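Long-range contacts in aromatic-amino-acid transaminase TyrB (Burkholderia cenocepacia K56-2Valvano, PDB 4WD2), which probably transfers amino groups between aromatic amino acids and 2-oxo acids, using a pyridoxal-phosphate cofactor: residues I103-Q107 / V279-L283; T154-Y158 / A169-I174; R330-H334 / R348-G354. One frame throughout, in Å; residues are numbered along the deposited sequence.

Interaction 1: I103-Q107 / V279-L283; sequences IATLQ and VLGQL
Ala104 and Leu106, two residues apart on the edge strand 103-108, both direct their CB atoms at helix 273-288, where Leu280 and Leu283 receive them. The apolar contacts fall into two groups. In the first, Ala104 CB sits 3.7 Å from Leu280 CB, close to the point where the two backbones come nearest, with Ala104 CA 5.2 Å from Leu280 CA. Val279 CG1 and Leu283 CD1 lie somewhat farther from the same methyl. In the second, the branches of two leucines cross obliquely: Leu106 CD2 lies 3.7 Å from Leu283 CD1 and 3.9 Å from Leu283 CB. Leu106 reaches the helix through an uncommon first torsion, chi1 71°, which wedges CG between its own backbone N and carbonyl carbon.

One contact sets an apolar group against a polar one. Leu280 CG is turned anti to the backbone N (chi1 -174°), and CD1 comes to 3.7 Å from Thr105 O. That carbonyl is hydrogen-bonded to Arg83 NE, whereas Thr105 OG1, on the other side of the strand, bonds to Ser267 OG and Gln87.

The segments are held together by packing alone, their axes 8.2 Å apart and inclined at 24°. Val279, which also meets Ala104, packs on Phe10 of the second subunit, and farther round the helix Gln282 NE2 donates to Asp14 O of that subunit. The arrangement is that of a helix laid over the edge of the mixed sheet in the large domain of a fold-type I pyridoxal-phosphate enzyme, with strand 264-269 as the inner neighbour of strand 103-108.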
loop_
_atom_site.group_PDB
_atom_site.type_symbol
_atom_site.label_atom_id
_atom_site.label_comp_id
_atom_site.label_asym_id
_atom_site.label_seq_id
_atom_site.Cartn_x
_atom_site.Cartn_y
_atom_site.Cartn_z
ATOM N N ILE A 103 -9.366 -11.066 18.708
ATOM C CA ILE A 103 -8.292 -10.545 17.859
ATOM C C ILE A 103 -8.795 -10.059 16.505
ATOM O O ILE A 103 -9.335 -10.838 15.730
ATOM C CB ILE A 103 -7.206 -11.608 17.593
ATOM C CG1 ILE A 103 -6.684 -12.213 18.894
ATOM C CG2 ILE A 103 -6.048 -11.006 16.808
ATOM C CD1 ILE A 103 -5.731 -13.366 18.652
ATOM N N ALA A 104 -8.616 -8.775 16.220
ATOM C CA ALA A 104 -8.890 -8.253 14.885
ATOM C C ALA A 104 -7.629 -8.343 14.033
ATOM O O ALA A 104 -6.623 -7.722 14.360
ATOM C CB ALA A 104 -9.393 -6.802 14.956
ATOM N N THR A 105 -7.685 -9.121 12.951
ATOM C CA THR A 105 -6.545 -9.275 12.043
ATOM C C THR A 105 -6.875 -8.871 10.600
ATOM O O THR A 105 -7.920 -9.252 10.058
ATOM C CB THR A 105 -6.029 -10.729 12.033
ATOM O OG1 THR A 105 -5.569 -11.082 13.340
ATOM C CG2 THR A 105 -4.879 -10.894 11.040
ATOM N N LEU A 106 -5.987 -8.092 9.988
ATOM C CA LEU A 106 -6.103 -7.770 8.569
ATOM C C LEU A 106 -4.769 -7.884 7.838
ATOM O O LEU A 106 -3.692 -7.803 8.439
ATOM C CB LEU A 106 -6.673 -6.359 8.370
ATOM C CG LEU A 106 -5.777 -5.174 8.736
ATOM C CD1 LEU A 106 -6.076 -3.985 7.834
ATOM C CD2 LEU A 106 -5.962 -4.794 10.197
ATOM N N GLN A 107 -4.867 -8.068 6.526
ATOM C CA GLN A 107 -3.728 -8.106 5.624
ATOM C C GLN A 107 -3.168 -6.704 5.416
ATOM O O GLN A 107 -3.920 -5.745 5.262
ATOM C CB GLN A 107 -4.147 -8.720 4.290
ATOM C CG GLN A 107 -3.107 -8.678 3.191
ATOM C CD GLN A 107 -3.705 -9.031 1.843
ATOM O OE1 GLN A 107 -4.741 -9.690 1.772
ATOM N NE2 GLN A 107 -3.062 -8.582 0.767
ATOM N N VAL A 279 -13.060 -2.546 16.392
ATOM C CA VAL A 279 -11.694 -2.180 16.045
ATOM C C VAL A 279 -11.383 -2.579 14.599
ATOM O O VAL A 279 -10.817 -1.783 13.853
ATOM C CB VAL A 279 -10.675 -2.814 17.009
ATOM C CG1 VAL A 279 -9.270 -2.765 16.432
ATOM C CG2 VAL A 279 -10.724 -2.109 18.354
ATOM N N LEU A 280 -11.777 -3.785 14.191
ATOM C CA LEU A 280 -11.492 -4.238 12.826
ATOM C C LEU A 280 -12.101 -3.286 11.799
ATOM O O LEU A 280 -11.481 -2.978 10.781
ATOM C CB LEU A 280 -12.008 -5.664 12.590
ATOM C CG LEU A 280 -11.631 -6.280 11.232
ATOM C CD1 LEU A 280 -10.124 -6.434 11.094
ATOM C CD2 LEU A 280 -12.321 -7.619 11.000
ATOM N N GLY A 281 -13.310 -2.811 12.078
ATOM C CA GLY A 281 -13.979 -1.870 11.199
ATOM C C GLY A 281 -13.231 -0.554 11.073
ATOM O O GLY A 281 -13.197 0.047 9.996
ATOM N N GLN A 282 -12.638 -0.089 12.170
ATOM C CA GLN A 282 -11.922 1.178 12.134
ATOM C C GLN A 282 -10.531 1.003 11.535
ATOM O O GLN A 282 -9.967 1.948 10.986
ATOM C CB GLN A 282 -11.836 1.805 13.530
ATOM C CG GLN A 282 -13.202 2.190 14.114
ATOM C CD GLN A 282 -13.980 3.162 13.232
ATOM O OE1 GLN A 282 -13.402 3.903 12.426
ATOM N NE2 GLN A 282 -15.301 3.164 13.383
ATOM N N LEU A 283 -9.979 -0.201 11.635
ATOM C CA LEU A 283 -8.732 -0.496 10.938
ATOM C C LEU A 283 -8.993 -0.515 9.423
ATOM O O LEU A 283 -8.189 -0.002 8.641
ATOM C CB LEU A 283 -8.136 -1.818 11.422
ATOM C CG LEU A 283 -7.645 -1.867 12.878
ATOM C CD1 LEU A 283 -7.303 -3.295 13.272
ATOM C CD2 LEU A 283 -6.436 -0.950 13.099
#

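Interaction 2: T154-Y158 / A169-I174; sequences TYPYY and AMLAAI
The Tyr155 ring carries Ile174 CD1 over one face, 4.3 Å from the ring centroid and only 7° off its normal, a CH-pi contact; Tyr157 CD1 lies at its edge, in plane. The Tyr157 ring stacks with that of His190. Met170 runs alongside both tyrosines, and its sulfur makes Met-aromatic contacts with the two rings: SD lies obliquely 5.4 Å from the Tyr155 ring centroid and 3.8 Å from Tyr157 CD1. Separately, Met170 CE makes an apolar contact with Tyr155 CE1 at 3.8 Å. The chain can do this because it is fully extended, with CG anti to the backbone N (chi1 171°). The far ends of the rings are tied down elsewhere, Tyr155 OH to Leu184 O and Tyr157 OH to Val195 O.

Strand 152-159 first turns back into the short antiparallel strand 164-165, and helix 167-175 then packs back against strand 152-159 on the way to strand 182-186. The connection is part of a beta-alpha-beta crossover in the large sheet, passing strand 131-135.

Along the flank of the helix, Pro156 presses on two alanines one turn apart: its CB lies 3.7 Å from Ala169 CB, and its CD 3.6 Å from Ala173 CB. Packing is tight at Pro156 O, 3.2 Å from Met170 CB, and this buried carbonyl has no hydrogen-bonding partner in the model.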
loop_
_atom_site.group_PDB
_atom_site.type_symbol
_atom_site.label_atom_id
_atom_site.label_comp_id
_atom_site.label_asym_id
_atom_site.label_seq_id
_atom_site.Cartn_x
_atom_site.Cartn_y
_atom_site.Cartn_z
ATOM N N THR A 154 12.095 7.862 23.458
ATOM C CA THR A 154 12.867 6.632 23.571
ATOM C C THR A 154 12.906 6.115 25.006
ATOM O O THR A 154 12.670 6.865 25.954
ATOM C CB THR A 154 14.317 6.825 23.073
ATOM O OG1 THR A 154 15.046 7.631 24.007
ATOM C CG2 THR A 154 14.331 7.506 21.724
ATOM N N TYR A 155 13.187 4.825 25.153
ATOM C CA TYR A 155 13.484 4.239 26.455
ATOM C C TYR A 155 14.850 3.559 26.368
ATOM O O TYR A 155 15.274 3.168 25.275
ATOM C CB TYR A 155 12.386 3.251 26.895
ATOM C CG TYR A 155 12.033 2.171 25.893
ATOM C CD1 TYR A 155 12.834 1.045 25.742
ATOM C CD2 TYR A 155 10.874 2.258 25.125
ATOM C CE1 TYR A 155 12.504 0.043 24.829
ATOM C CE2 TYR A 155 10.541 1.260 24.203
ATOM C CZ TYR A 155 11.363 0.160 24.065
ATOM O OH TYR A 155 11.053 -0.823 23.163
ATOM N N PRO A 156 15.561 3.446 27.507
ATOM C CA PRO A 156 16.870 2.780 27.490
ATOM C C PRO A 156 16.742 1.346 26.998
ATOM O O PRO A 156 15.751 0.683 27.312
ATOM C CB PRO A 156 17.314 2.819 28.956
ATOM C CG PRO A 156 16.561 3.955 29.552
ATOM C CD PRO A 156 15.243 4.006 28.832
ATOM N N TYR A 157 17.719 0.868 26.238
ATOM C CA TYR A 157 17.636 -0.495 25.736
ATOM C C TYR A 157 19.023 -1.089 25.559
ATOM O O TYR A 157 19.459 -1.898 26.369
ATOM C CB TYR A 157 16.849 -0.538 24.417
ATOM C CG TYR A 157 16.458 -1.940 23.980
ATOM C CD1 TYR A 157 15.336 -2.563 24.503
ATOM C CD2 TYR A 157 17.214 -2.635 23.046
ATOM C CE1 TYR A 157 14.970 -3.843 24.108
ATOM C CE2 TYR A 157 16.867 -3.915 22.651
ATOM C CZ TYR A 157 15.741 -4.514 23.182
ATOM O OH TYR A 157 15.394 -5.792 22.787
ATOM N N TYR A 158 19.726 -0.678 24.511
ATOM C CA TYR A 158 21.040 -1.250 24.242
ATOM C C TYR A 158 22.054 -0.757 25.257
ATOM O O TYR A 158 22.038 0.416 25.652
ATOM C CB TYR A 158 21.506 -0.920 22.826
ATOM C CG TYR A 158 22.870 -1.471 22.491
ATOM C CD1 TYR A 158 23.055 -2.829 22.263
ATOM C CD2 TYR A 158 23.976 -0.632 22.396
ATOM C CE1 TYR A 158 24.305 -3.339 21.958
ATOM C CE2 TYR A 158 25.231 -1.133 22.088
ATOM C CZ TYR A 158 25.388 -2.484 21.871
ATOM O OH TYR A 158 26.631 -2.981 21.560
ATOM N N ALA A 169 16.933 -0.338 33.510
ATOM C CA ALA A 169 16.656 1.025 33.059
ATOM C C ALA A 169 15.462 1.066 32.104
ATOM O O ALA A 169 14.646 1.986 32.162
ATOM C CB ALA A 169 17.889 1.631 32.396
ATOM N N MET A 170 15.376 0.071 31.224
ATOM C CA MET A 170 14.241 -0.082 30.321
ATOM C C MET A 170 12.932 -0.223 31.089
ATOM O O MET A 170 11.950 0.460 30.792
ATOM C CB MET A 170 14.434 -1.301 29.418
ATOM C CG MET A 170 13.199 -1.642 28.611
ATOM S SD MET A 170 13.285 -3.193 27.698
ATOM C CE MET A 170 11.743 -3.094 26.779
ATOM N N LEU A 171 12.929 -1.107 32.084
ATOM C CA LEU A 171 11.738 -1.392 32.875
ATOM C C LEU A 171 11.304 -0.184 33.714
ATOM O O LEU A 171 10.114 0.122 33.814
ATOM C CB LEU A 171 11.985 -2.611 33.779
ATOM C CG LEU A 171 10.768 -3.187 34.506
ATOM C CD1 LEU A 171 9.760 -3.744 33.512
ATOM C CD2 LEU A 171 11.183 -4.259 35.521
ATOM N N ALA A 172 12.271 0.510 34.305
ATOM C CA ALA A 172 11.967 1.685 35.119
ATOM C C ALA A 172 11.429 2.848 34.270
ATOM O O ALA A 172 10.517 3.564 34.694
ATOM C CB ALA A 172 13.201 2.122 35.897
ATOM N N ALA A 173 11.985 3.039 33.078
ATOM C CA ALA A 173 11.502 4.093 32.192
ATOM C C ALA A 173 10.060 3.819 31.758
ATOM O O ALA A 173 9.219 4.720 31.755
ATOM C CB ALA A 173 12.406 4.227 30.979
ATOM N N ILE A 174 9.779 2.572 31.393
ATOM C CA ILE A 174 8.448 2.198 30.928
ATOM C C ILE A 174 7.440 2.226 32.079
ATOM O O ILE A 174 6.292 2.635 31.893
ATOM C CB ILE A 174 8.470 0.810 30.255
ATOM C CG1 ILE A 174 9.263 0.891 28.940
ATOM C CG2 ILE A 174 7.055 0.314 29.994
ATOM C CD1 ILE A 174 9.432 -0.434 28.224
#

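Interaction 3: R330-H334 / R348-G354; sequences RQSIH and RYVKQRG
Arg330 dominates this contact, its guanidinium reaching past the C-terminal end of helix 348-351 and into the loop that follows. The chain is extended from CG to NE, and CG is anti to the carbonyl carbon (chi1 -73°), which carries the group past Tyr349 O. NH1 donates to Tyr349 O at 3.0 Å in a fairly straight bond (162°); the acceptor lies in the guanidinium plane, although the donor stands above the carbonyl plane. NH2 bonds to Gly354 O, also at 3.0 Å, with the oxygen tilted from the guanidinium plane. NE donates to a water, which also accepts from Gly354 N. Over one face stands Gln352 O, 3.3 Å from Arg330 CZ and not hydrogen-bonded to the group, where it would probably still be stabilised by the positive charge. With Thr357 OG1 as a second partner for NH1 and Phe356 O for NH2, the rotation of the group is fixed.

Two further pairs pack beside it. Val350 CG1 approaches His334 CB at 3.9 Å and meets the imidazole obliquely, while Ile333 CG2 makes an apolar contact with Tyr349 CD1 at 3.9 Å.

The contact thus joins the last third of the long helix 309-338 to the short helix 348-351 and the turn leading into strand 356-358. Helix 393-405 packs on Ile333 and Tyr349.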
loop_
_atom_site.group_PDB
_atom_site.type_symbol
_atom_site.label_atom_id
_atom_site.label_comp_id
_atom_site.label_asym_id
_atom_site.label_seq_id
_atom_site.Cartn_x
_atom_site.Cartn_y
_atom_site.Cartn_z
ATOM N N ARG A 330 27.146 -17.116 13.438
ATOM C CA ARG A 330 27.450 -16.452 14.702
ATOM C C ARG A 330 28.568 -17.197 15.426
ATOM O O ARG A 330 29.524 -16.589 15.900
ATOM C CB ARG A 330 26.201 -16.355 15.584
ATOM C CG ARG A 330 25.185 -15.321 15.099
ATOM C CD ARG A 330 24.038 -15.153 16.092
ATOM N NE ARG A 330 23.124 -14.087 15.685
ATOM C CZ ARG A 330 23.377 -12.790 15.845
ATOM N NH1 ARG A 330 24.516 -12.398 16.404
ATOM N NH2 ARG A 330 22.496 -11.888 15.440
ATOM N N GLN A 331 28.449 -18.519 15.494
ATOM C CA GLN A 331 29.468 -19.327 16.150
ATOM C C GLN A 331 30.795 -19.279 15.382
ATOM O O GLN A 331 31.857 -19.192 15.993
ATOM C CB GLN A 331 28.987 -20.773 16.312
ATOM C CG GLN A 331 29.846 -21.611 17.264
ATOM C CD GLN A 331 29.710 -21.176 18.718
ATOM O OE1 GLN A 331 28.658 -21.362 19.338
ATOM N NE2 GLN A 331 30.769 -20.584 19.265
ATOM N N SER A 332 30.728 -19.305 14.047
ATOM C CA SER A 332 31.927 -19.289 13.209
ATOM C C SER A 332 32.705 -17.990 13.349
ATOM O O SER A 332 33.931 -18.019 13.458
ATOM C CB SER A 332 31.579 -19.516 11.734
ATOM O OG SER A 332 30.981 -20.786 11.532
ATOM N N ILE A 333 32.010 -16.854 13.350
ATOM C CA ILE A 333 32.707 -15.579 13.504
ATOM C C ILE A 333 33.224 -15.451 14.942
ATOM O O ILE A 333 34.344 -14.990 15.150
ATOM C CB ILE A 333 31.819 -14.352 13.115
ATOM C CG1 ILE A 333 32.691 -13.107 12.921
ATOM C CG2 ILE A 333 30.730 -14.078 14.136
ATOM C CD1 ILE A 333 31.957 -11.954 12.305
ATOM N N HIS A 334 32.432 -15.897 15.919
ATOM C CA HIS A 334 32.872 -15.910 17.312
ATOM C C HIS A 334 34.198 -16.653 17.464
ATOM O O HIS A 334 35.159 -16.118 18.017
ATOM C CB HIS A 334 31.811 -16.555 18.215
ATOM C CG HIS A 334 32.268 -16.775 19.628
ATOM N ND1 HIS A 334 33.017 -17.866 20.006
ATOM C CD2 HIS A 334 32.081 -16.037 20.748
ATOM C CE1 HIS A 334 33.277 -17.791 21.301
ATOM N NE2 HIS A 334 32.720 -16.693 21.774
ATOM N N ARG A 348 28.853 -11.211 22.675
ATOM C CA ARG A 348 27.750 -10.559 21.977
ATOM C C ARG A 348 27.392 -11.268 20.675
ATOM O O ARG A 348 26.220 -11.342 20.320
ATOM C CB ARG A 348 28.068 -9.080 21.702
ATOM C CG ARG A 348 29.128 -8.809 20.643
ATOM C CD ARG A 348 29.325 -7.310 20.436
ATOM N NE ARG A 348 29.806 -6.665 21.656
ATOM C CZ ARG A 348 29.597 -5.391 21.977
ATOM N NH1 ARG A 348 28.899 -4.598 21.176
ATOM N NH2 ARG A 348 30.080 -4.913 23.113
ATOM N N TYR A 349 28.391 -11.810 19.978
ATOM C CA TYR A 349 28.155 -12.448 18.680
ATOM C C TYR A 349 27.292 -13.700 18.762
ATOM O O TYR A 349 26.610 -14.040 17.805
ATOM C CB TYR A 349 29.481 -12.786 18.002
ATOM C CG TYR A 349 30.191 -11.550 17.521
ATOM C CD1 TYR A 349 29.877 -10.983 16.288
ATOM C CD2 TYR A 349 31.146 -10.924 18.313
ATOM C CE1 TYR A 349 30.508 -9.836 15.851
ATOM C CE2 TYR A 349 31.780 -9.776 17.885
ATOM C CZ TYR A 349 31.460 -9.238 16.653
ATOM O OH TYR A 349 32.094 -8.098 16.225
ATOM N N VAL A 350 27.318 -14.384 19.899
ATOM C CA VAL A 350 26.513 -15.586 20.059
ATOM C C VAL A 350 25.302 -15.339 20.953
ATOM O O VAL A 350 24.355 -16.134 20.949
ATOM C CB VAL A 350 27.347 -16.756 20.629
ATOM C CG1 VAL A 350 28.278 -17.315 19.557
ATOM C CG2 VAL A 350 28.128 -16.315 21.853
ATOM N N LYS A 351 25.334 -14.238 21.705
ATOM C CA LYS A 351 24.236 -13.862 22.601
ATOM C C LYS A 351 23.171 -13.058 21.866
ATOM O O LYS A 351 21.979 -13.214 22.110
ATOM C CB LYS A 351 24.754 -13.056 23.793
ATOM N N GLN A 352 23.605 -12.193 20.959
ATOM C CA GLN A 352 22.658 -11.446 20.148
ATOM C C GLN A 352 21.984 -12.397 19.165
ATOM O O GLN A 352 22.467 -13.509 18.937
ATOM C CB GLN A 352 23.357 -10.285 19.436
ATOM C CG GLN A 352 23.826 -9.221 20.421
ATOM C CD GLN A 352 24.680 -8.156 19.782
ATOM O OE1 GLN A 352 25.040 -8.256 18.608
ATOM N NE2 GLN A 352 25.009 -7.122 20.551
ATOM N N ARG A 353 20.849 -11.984 18.614
ATOM C CA ARG A 353 20.027 -12.902 17.825
ATOM C C ARG A 353 19.396 -12.261 16.592
ATOM O O ARG A 353 19.197 -11.046 16.544
ATOM C CB ARG A 353 18.919 -13.499 18.699
ATOM C CG ARG A 353 19.410 -14.458 19.765
ATOM C CD ARG A 353 18.268 -15.313 20.278
ATOM N NE ARG A 353 17.103 -14.501 20.616
ATOM C CZ ARG A 353 15.920 -14.999 20.960
ATOM N NH1 ARG A 353 15.745 -16.313 21.019
ATOM N NH2 ARG A 353 14.914 -14.182 21.249
ATOM N N GLY A 354 19.074 -13.092 15.605
ATOM C CA GLY A 354 18.427 -12.625 14.392
ATOM C C GLY A 354 19.440 -12.254 13.334
ATOM O O GLY A 354 20.562 -12.739 13.350
HETATM O O HOH W 1 20.637 -15.617 15.619
#

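Overall arrangement
Interactions 1 and 2 both reach the large mixed sheet, whose outermost strands are 103-108 and 164-165; their centres are 30 Å apart. Interaction 2 is nested in the chain loop closed by interaction 1, a loop that also contains Lys254, the residue carrying pyridoxal phosphate. Interaction 3 follows later in the sequence, on the opposite side of the chain's centre from interaction 1 and about 38 Å from it between centres. Interactions 2 and 3, with centres 24 Å apart, touch: Tyr158 OH lies 2.8 Å from Arg348 NH1, a weak hydrogen bond. This touch links the sheet region to the C-terminal helices, which in this family belong largely to the small domain.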